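Local coordinates for hypothetical protein (Bacillus cereus, PDB 2O3L) that is of unknown function but folds as a compact, mostly helical member of the DUF1048 family with a left-handed superhelix fold, at residues V20-I24 with L46-F50. Numbering follows the deposited sequence.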
loop_
_atom_site.group_PDB
_atom_site.type_symbol
_atom_site.label_atom_id
_atom_site.label_comp_id
_atom_site.label_asym_id
_atom_site.label_seq_id
_atom_site.Cartn_x
_atom_site.Cartn_y
_atom_site.Cartn_z
ATOM N N VAL A 20 0.470 5.837 6.520
ATOM C CA VAL A 20 -0.263 5.849 5.278
ATOM C C VAL A 20 -0.474 4.428 4.729
ATOM O O VAL A 20 -1.549 4.125 4.259
ATOM C CB VAL A 20 0.389 6.748 4.255
ATOM C CG1 VAL A 20 -0.296 6.602 2.882
ATOM C CG2 VAL A 20 0.274 8.198 4.754
ATOM N N PHE A 21 0.555 3.592 4.800
ATOM C CA PHE A 21 0.392 2.200 4.472
ATOM C C PHE A 21 -0.731 1.526 5.282
ATOM O O PHE A 21 -1.516 0.780 4.733
ATOM C CB PHE A 21 1.692 1.399 4.654
ATOM C CG PHE A 21 1.520 -0.044 4.283
ATOM C CD1 PHE A 21 1.568 -0.434 2.962
ATOM C CD2 PHE A 21 1.180 -0.986 5.243
ATOM C CE1 PHE A 21 1.316 -1.732 2.603
ATOM C CE2 PHE A 21 0.971 -2.290 4.898
ATOM C CZ PHE A 21 1.021 -2.664 3.563
ATOM N N LYS A 22 -0.723 1.740 6.588
ATOM C CA LYS A 22 -1.748 1.212 7.474
ATOM C C LYS A 22 -3.145 1.705 7.095
ATOM O O LYS A 22 -4.112 0.935 7.128
ATOM C CB LYS A 22 -1.436 1.637 8.898
ATOM C CG LYS A 22 -2.453 1.149 9.900
ATOM C CD LYS A 22 -2.034 1.420 11.362
ATOM C CE LYS A 22 -2.218 2.859 11.785
ATOM N NZ LYS A 22 -2.136 2.878 13.244
ATOM N N LYS A 23 -3.243 2.981 6.735
ATOM C CA LYS A 23 -4.519 3.552 6.278
ATOM C C LYS A 23 -5.043 2.777 5.031
ATOM O O LYS A 23 -6.162 2.359 4.993
ATOM C CB LYS A 23 -4.393 5.050 6.013
ATOM C CG LYS A 23 -4.360 5.949 7.243
ATOM C CD LYS A 23 -4.149 7.443 6.921
ATOM C CE LYS A 23 -5.185 8.031 5.948
ATOM N NZ LYS A 23 -5.243 9.554 5.847
ATOM N N ILE A 24 -4.186 2.561 4.057
ATOM C CA ILE A 24 -4.498 1.853 2.827
ATOM C C ILE A 24 -4.833 0.384 3.043
ATOM O O ILE A 24 -5.789 -0.151 2.458
ATOM C CB ILE A 24 -3.314 1.951 1.883
ATOM C CG1 ILE A 24 -3.143 3.410 1.466
ATOM C CG2 ILE A 24 -3.553 1.090 0.645
ATOM C CD1 ILE A 24 -1.909 3.656 0.647
ATOM N N LEU A 46 2.603 -2.234 -3.592
ATOM C CA LEU A 46 2.609 -0.928 -2.984
ATOM C C LEU A 46 3.827 -0.731 -2.059
ATOM O O LEU A 46 4.385 0.385 -1.999
ATOM C CB LEU A 46 1.322 -0.656 -2.235
ATOM C CG LEU A 46 1.200 0.745 -1.604
ATOM C CD1 LEU A 46 0.971 1.777 -2.703
ATOM C CD2 LEU A 46 0.039 0.739 -0.628
ATOM N N ILE A 47 4.260 -1.795 -1.384
ATOM C CA ILE A 47 5.438 -1.710 -0.521
ATOM C C ILE A 47 6.700 -1.526 -1.377
ATOM O O ILE A 47 7.609 -0.803 -0.991
ATOM C CB ILE A 47 5.565 -2.983 0.352
ATOM C CG1 ILE A 47 4.413 -2.996 1.376
ATOM C CG2 ILE A 47 6.925 -3.085 1.029
ATOM C CD1 ILE A 47 4.133 -4.353 1.984
ATOM N N ASP A 48 6.777 -2.191 -2.528
ATOM C CA ASP A 48 7.876 -1.928 -3.450
ATOM C C ASP A 48 7.896 -0.439 -3.847
ATOM O O ASP A 48 8.949 0.189 -3.910
ATOM C CB ASP A 48 7.784 -2.772 -4.718
ATOM C CG ASP A 48 8.419 -4.134 -4.578
ATOM O OD1 ASP A 48 9.180 -4.344 -3.623
ATOM O OD2 ASP A 48 8.163 -5.001 -5.436
ATOM N N LEU A 49 6.732 0.097 -4.165
ATOM C CA LEU A 49 6.637 1.496 -4.615
ATOM C C LEU A 49 7.017 2.463 -3.466
ATOM O O LEU A 49 7.753 3.397 -3.669
ATOM C CB LEU A 49 5.232 1.787 -5.092
ATOM C CG LEU A 49 4.927 3.171 -5.680
ATOM C CD1 LEU A 49 5.452 3.271 -7.056
ATOM C CD2 LEU A 49 3.426 3.451 -5.679
ATOM N N PHE A 50 6.492 2.219 -2.278
ATOM C CA PHE A 50 6.810 3.003 -1.105
ATOM C C PHE A 50 8.287 2.892 -0.712
ATOM O O PHE A 50 8.911 3.911 -0.371
ATOM C CB PHE A 50 5.929 2.596 0.088
ATOM C CG PHE A 50 4.575 3.238 0.133
ATOM C CD1 PHE A 50 3.995 3.814 -0.964
ATOM C CD2 PHE A 50 3.841 3.208 1.328
ATOM C CE1 PHE A 50 2.714 4.385 -0.888
ATOM C CE2 PHE A 50 2.589 3.803 1.415
ATOM C CZ PHE A 50 2.011 4.386 0.300
#
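Phe-50 N donates to Leu-46 O at 2.8 Å, an ordinary helical bond between residues one turn apart, both of which face 20-24. Leu-46 CG lies over one face of the Phe-50 ring, toward its rim, while the far end of that ring abuts the surface of helix 15-31. Phe-50 CE2 presents the ring's edge to Phe-21 N at 4.0 Å, and Phe-50 CZ meets Ile-24 CD1 at 4.0 Å and Val-20 CG1 at 4.1 Å.

Beside the ring, Leu-46 and Ile-24 meet tip to tip: Leu-46 CD2 sits 3.7 Å from Ile-24 CD1 and also touches Ile-24 CG2, so it rests against both branches of the isoleucine. Phe-21 starts out pointing along the interface, but with CG anti to its backbone N (chi1 -179°) the ring swings across to Ile-47, where Phe-21 CE1 packs on Ile-47 CG1 at 3.6 Å.

The segments run nearly antiparallel, at 160°, with axes 11.9 Å apart, joining helices 15-31 and 36-56 close to the centre of the chain. Val-10 of helix 2-11 touches both Phe-21 and Ile-47, Phe-71 of helix 68-82 both Ile-24 and Leu-46, and Val-60 both Val-20 and Phe-50. All six side chains that meet here are buried and hydrocarbon, so this pairing is held by hydrophobic burial and close van der Waals fit, without polar bonds between the segments.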